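Local structure of lovastatin nonaketide synthase, polyketide synthase component (Aspergillus terreus, 7CPX) at residues L103-M115 / M919-D931. The protein builds, together with lovC, the nonaketide core of lovastatin, condensing nine malonyl-CoA units with programmed reduction, dehydration and methylation to give carrier-bound dihydromonacolin L. The protein carries 2 engineered substitutions. Numbering follows the deposited sequence.
Sequences LETVYEAVTNAGM and MSVSKLLPAYPWD
This is the post-MAT linker of a highly reducing polyketide synthase running back over the ketosynthase: residues 919-931, an irregular chain containing a YPW sequence, lie along helix 97-113 of the thiolase-type fold, antiparallel to it, so that W930 sits by E104 and K923 by N112. The indole of W930 takes the E104 side chain over one face, CG of E104 standing 4.0 Å from the centroid of the six-membered ring, almost on the ring normal, with the carboxylate stacked 21° from the ring plane. At the indole edge, NE1 of W930 donates to OE2 of E108 at 3.0 Å, reaching the anti lone pair nearly in the ring plane. R19 forms salt bridges with both glutamates, so OE2 of E108 is held by two donors; the NE1 bond together with the E104 stack limits how the indole can turn.

Y107 closes an aromatic cluster. With CG anti to the backbone N (chi1 -176°), its ring swings to the linker, where CD2 of Y107 meets CH2 of W930 at 3.4 Å, and its edge turns toward the face of Y928 in an offset edge-to-face pair with planes at 83°. P926, Y928 and P929 also touch helix 482-498, so the linker has contacts with a second helix as well.

At the other end the helix finishes in a Schellman motif at G114, whose positive phi suits a glycine. Here the carbonyl of N112 is claimed by the linker: OG of S922 donates to O of N112 at 2.6 Å. K923, its chain bent at chi2 and chi4, folds back to bring NZ, which also bonds the carbonyls of V14 and T265, to 2.9 Å from O of N112, from the opposite face of the carbonyl plane to the serine hydroxyl.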
loop_
_atom_site.group_PDB
_atom_site.type_symbol
_atom_site.label_atom_id
_atom_site.label_comp_id
_atom_site.label_asym_id
_atom_site.label_seq_id
_atom_site.Cartn_x
_atom_site.Cartn_y
_atom_site.Cartn_z
ATOM N N LEU A 103 26.880 -3.805 -27.570
ATOM C CA LEU A 103 27.675 -2.804 -28.269
ATOM C C LEU A 103 29.146 -2.940 -27.905
ATOM O O LEU A 103 30.023 -2.958 -28.781
ATOM C CB LEU A 103 27.169 -1.403 -27.927
ATOM C CG LEU A 103 25.859 -0.971 -28.579
ATOM C CD1 LEU A 103 25.336 0.287 -27.920
ATOM C CD2 LEU A 103 26.063 -0.736 -30.058
ATOM N N GLU A 104 29.433 -3.055 -26.607
ATOM C CA GLU A 104 30.822 -3.162 -26.172
ATOM C C GLU A 104 31.484 -4.412 -26.742
ATOM O O GLU A 104 32.607 -4.352 -27.253
ATOM C CB GLU A 104 30.893 -3.157 -24.647
ATOM C CG GLU A 104 30.478 -1.835 -24.024
ATOM C CD GLU A 104 30.499 -1.865 -22.509
ATOM O OE1 GLU A 104 30.522 -2.974 -21.936
ATOM O OE2 GLU A 104 30.492 -0.781 -21.891
ATOM N N THR A 105 30.793 -5.552 -26.682
ATOM C CA THR A 105 31.368 -6.803 -27.162
ATOM C C THR A 105 31.516 -6.813 -28.674
ATOM O O THR A 105 32.473 -7.390 -29.192
ATOM C CB THR A 105 30.508 -7.985 -26.720
ATOM O OG1 THR A 105 29.144 -7.753 -27.092
ATOM C CG2 THR A 105 30.603 -8.173 -25.225
ATOM N N VAL A 106 30.584 -6.197 -29.398
ATOM C CA VAL A 106 30.708 -6.131 -30.847
ATOM C C VAL A 106 31.891 -5.259 -31.234
ATOM O O VAL A 106 32.641 -5.588 -32.157
ATOM C CB VAL A 106 29.399 -5.629 -31.478
ATOM C CG1 VAL A 106 29.622 -5.276 -32.936
ATOM C CG2 VAL A 106 28.328 -6.691 -31.362
ATOM N N TYR A 107 32.083 -4.136 -30.540
ATOM C CA TYR A 107 33.265 -3.329 -30.814
ATOM C C TYR A 107 34.535 -4.101 -30.481
ATOM O O TYR A 107 35.527 -4.022 -31.212
ATOM C CB TYR A 107 33.227 -2.017 -30.037
ATOM C CG TYR A 107 34.391 -1.115 -30.377
ATOM C CD1 TYR A 107 34.362 -0.316 -31.509
ATOM C CD2 TYR A 107 35.525 -1.081 -29.582
ATOM C CE1 TYR A 107 35.425 0.500 -31.833
ATOM C CE2 TYR A 107 36.593 -0.266 -29.897
ATOM C CZ TYR A 107 36.539 0.522 -31.024
ATOM O OH TYR A 107 37.602 1.337 -31.343
ATOM N N GLU A 108 34.522 -4.853 -29.378
ATOM C CA GLU A 108 35.684 -5.659 -29.025
ATOM C C GLU A 108 35.970 -6.709 -30.091
ATOM O O GLU A 108 37.129 -6.958 -30.433
ATOM C CB GLU A 108 35.468 -6.326 -27.668
ATOM C CG GLU A 108 35.496 -5.368 -26.494
ATOM C CD GLU A 108 35.125 -6.038 -25.187
ATOM O OE1 GLU A 108 34.925 -7.271 -25.186
ATOM O OE2 GLU A 108 35.030 -5.333 -24.161
ATOM N N ALA A 109 34.922 -7.342 -30.617
ATOM C CA ALA A 109 35.103 -8.358 -31.648
ATOM C C ALA A 109 35.622 -7.744 -32.938
ATOM O O ALA A 109 36.490 -8.320 -33.601
ATOM C CB ALA A 109 33.785 -9.089 -31.900
ATOM N N VAL A 110 35.097 -6.577 -33.313
ATOM C CA VAL A 110 35.597 -5.883 -34.495
ATOM C C VAL A 110 37.065 -5.531 -34.310
ATOM O O VAL A 110 37.882 -5.692 -35.226
ATOM C CB VAL A 110 34.741 -4.634 -34.774
ATOM C CG1 VAL A 110 35.343 -3.797 -35.884
ATOM C CG2 VAL A 110 33.334 -5.044 -35.148
ATOM N N THR A 111 37.422 -5.044 -33.123
ATOM C CA THR A 111 38.808 -4.701 -32.836
ATOM C C THR A 111 39.708 -5.926 -32.930
ATOM O O THR A 111 40.767 -5.887 -33.567
ATOM C CB THR A 111 38.892 -4.070 -31.445
ATOM O OG1 THR A 111 38.300 -2.766 -31.472
ATOM C CG2 THR A 111 40.327 -3.968 -30.985
ATOM N N ASN A 112 39.296 -7.030 -32.307
ATOM C CA ASN A 112 40.115 -8.236 -32.304
ATOM C C ASN A 112 40.257 -8.807 -33.708
ATOM O O ASN A 112 41.328 -9.300 -34.079
ATOM C CB ASN A 112 39.510 -9.272 -31.358
ATOM C CG ASN A 112 39.475 -8.795 -29.922
ATOM O OD1 ASN A 112 40.263 -7.939 -29.522
ATOM N ND2 ASN A 112 38.559 -9.348 -29.137
ATOM N N ALA A 113 39.187 -8.751 -34.501
ATOM C CA ALA A 113 39.257 -9.212 -35.880
ATOM C C ALA A 113 40.223 -8.378 -36.705
ATOM O O ALA A 113 40.663 -8.828 -37.769
ATOM C CB ALA A 113 37.868 -9.178 -36.515
ATOM N N GLY A 114 40.558 -7.177 -36.244
ATOM C CA GLY A 114 41.488 -6.327 -36.956
ATOM C C GLY A 114 40.795 -5.445 -37.972
ATOM O O GLY A 114 41.216 -5.370 -39.131
ATOM N N MET A 115 39.728 -4.774 -37.551
ATOM C CA MET A 115 38.917 -3.956 -38.439
ATOM C C MET A 115 38.712 -2.575 -37.844
ATOM O O MET A 115 38.457 -2.436 -36.644
ATOM C CB MET A 115 37.562 -4.607 -38.691
ATOM C CG MET A 115 37.640 -5.885 -39.486
ATOM S SD MET A 115 36.039 -6.688 -39.612
ATOM C CE MET A 115 36.405 -7.942 -40.827
ATOM N N MET A 919 51.550 -9.200 -39.062
ATOM C CA MET A 919 50.407 -9.997 -38.648
ATOM C C MET A 919 49.438 -9.141 -37.846
ATOM O O MET A 919 49.841 -8.261 -37.081
ATOM C CB MET A 919 50.860 -11.190 -37.806
ATOM C CG MET A 919 51.918 -12.057 -38.469
ATOM S SD MET A 919 51.348 -12.834 -39.993
ATOM C CE MET A 919 50.059 -13.906 -39.363
ATOM N N SER A 920 48.148 -9.407 -38.028
ATOM C CA SER A 920 47.104 -8.688 -37.302
ATOM C C SER A 920 47.084 -9.217 -35.876
ATOM O O SER A 920 46.375 -10.169 -35.546
ATOM C CB SER A 920 45.754 -8.855 -37.986
ATOM O OG SER A 920 44.747 -8.121 -37.311
ATOM N N VAL A 921 47.882 -8.587 -35.017
ATOM C CA VAL A 921 48.026 -9.010 -33.629
ATOM C C VAL A 921 46.940 -8.364 -32.779
ATOM O O VAL A 921 46.992 -8.410 -31.545
ATOM C CB VAL A 921 49.429 -8.668 -33.092
ATOM C CG1 VAL A 921 49.626 -7.162 -33.026
ATOM C CG2 VAL A 921 49.648 -9.300 -31.731
ATOM N N SER A 922 45.950 -7.749 -33.432
ATOM C CA SER A 922 44.860 -7.112 -32.705
ATOM C C SER A 922 44.203 -8.057 -31.709
ATOM O O SER A 922 43.596 -7.594 -30.736
ATOM C CB SER A 922 43.815 -6.589 -33.690
ATOM O OG SER A 922 43.292 -7.641 -34.484
ATOM N N LYS A 923 44.306 -9.368 -31.929
ATOM C CA LYS A 923 43.777 -10.325 -30.963
ATOM C C LYS A 923 44.393 -10.105 -29.588
ATOM O O LYS A 923 43.682 -10.034 -28.579
ATOM C CB LYS A 923 44.051 -11.751 -31.440
ATOM C CG LYS A 923 43.377 -12.117 -32.746
ATOM C CD LYS A 923 41.883 -12.289 -32.566
ATOM C CE LYS A 923 41.247 -12.880 -33.806
ATOM N NZ LYS A 923 41.433 -12.010 -35.000
ATOM N N LEU A 924 45.717 -9.990 -29.531
ATOM C CA LEU A 924 46.431 -9.859 -28.271
ATOM C C LEU A 924 46.450 -8.434 -27.740
ATOM O O LEU A 924 46.777 -8.234 -26.566
ATOM C CB LEU A 924 47.871 -10.356 -28.432
ATOM C CG LEU A 924 48.019 -11.733 -29.082
ATOM C CD1 LEU A 924 49.479 -12.150 -29.125
ATOM C CD2 LEU A 924 47.184 -12.772 -28.349
ATOM N N LEU A 925 46.111 -7.447 -28.563
ATOM C CA LEU A 925 46.120 -6.072 -28.099
ATOM C C LEU A 925 45.037 -5.867 -27.041
ATOM O O LEU A 925 43.985 -6.508 -27.087
ATOM C CB LEU A 925 45.900 -5.108 -29.261
ATOM C CG LEU A 925 46.953 -5.130 -30.370
ATOM C CD1 LEU A 925 46.649 -4.070 -31.413
ATOM C CD2 LEU A 925 48.348 -4.932 -29.804
ATOM N N PRO A 926 45.274 -4.982 -26.075
ATOM C CA PRO A 926 44.281 -4.778 -25.015
ATOM C C PRO A 926 42.963 -4.276 -25.579
ATOM O O PRO A 926 42.929 -3.500 -26.536
ATOM C CB PRO A 926 44.942 -3.738 -24.104
ATOM C CG PRO A 926 45.887 -3.012 -24.993
ATOM C CD PRO A 926 46.396 -4.035 -25.964
ATOM N N ALA A 927 41.871 -4.727 -24.972
ATOM C CA ALA A 927 40.555 -4.267 -25.377
ATOM C C ALA A 927 40.387 -2.791 -25.034
ATOM O O ALA A 927 41.128 -2.222 -24.228
ATOM C CB ALA A 927 39.464 -5.094 -24.699
ATOM N N TYR A 928 39.401 -2.171 -25.663
ATOM C CA TYR A 928 39.183 -0.749 -25.456
ATOM C C TYR A 928 38.835 -0.490 -23.992
ATOM O O TYR A 928 37.954 -1.164 -23.441
ATOM C CB TYR A 928 38.068 -0.238 -26.363
ATOM C CG TYR A 928 37.801 1.242 -26.215
ATOM C CD1 TYR A 928 38.484 2.170 -26.984
ATOM C CD2 TYR A 928 36.870 1.712 -25.302
ATOM C CE1 TYR A 928 38.246 3.521 -26.851
ATOM C CE2 TYR A 928 36.625 3.060 -25.162
ATOM C CZ TYR A 928 37.316 3.962 -25.937
ATOM O OH TYR A 928 37.070 5.309 -25.797
ATOM N N PRO A 929 39.494 0.465 -23.332
ATOM C CA PRO A 929 39.174 0.750 -21.930
ATOM C C PRO A 929 37.900 1.560 -21.786
ATOM O O PRO A 929 37.940 2.793 -21.707
ATOM C CB PRO A 929 40.397 1.533 -21.450
ATOM C CG PRO A 929 40.862 2.240 -22.665
ATOM C CD PRO A 929 40.597 1.309 -23.818
ATOM N N TRP A 930 36.763 0.874 -21.763
ATOM C CA TRP A 930 35.482 1.558 -21.691
ATOM C C TRP A 930 35.434 2.455 -20.462
ATOM O O TRP A 930 35.900 2.085 -19.382
ATOM C CB TRP A 930 34.349 0.538 -21.663
ATOM C CG TRP A 930 34.453 -0.450 -22.776
ATOM C CD1 TRP A 930 34.916 -1.726 -22.695
ATOM C CD2 TRP A 930 34.109 -0.235 -24.148
ATOM N NE1 TRP A 930 34.872 -2.327 -23.927
ATOM C CE2 TRP A 930 34.381 -1.430 -24.839
ATOM C CE3 TRP A 930 33.593 0.851 -24.856
ATOM C CZ2 TRP A 930 34.153 -1.569 -26.203
ATOM C CZ3 TRP A 930 33.369 0.711 -26.209
ATOM C CH2 TRP A 930 33.648 -0.489 -26.869
ATOM N N ASP A 931 34.867 3.650 -20.641
ATOM C CA ASP A 931 34.951 4.680 -19.610
ATOM C C ASP A 931 34.440 4.165 -18.270
ATOM O O ASP A 931 35.132 4.262 -17.250
ATOM C CB ASP A 931 34.161 5.910 -20.055
ATOM C CG ASP A 931 34.268 7.057 -19.074
ATOM O OD1 ASP A 931 35.388 7.572 -18.880
ATOM O OD2 ASP A 931 33.229 7.448 -18.503
#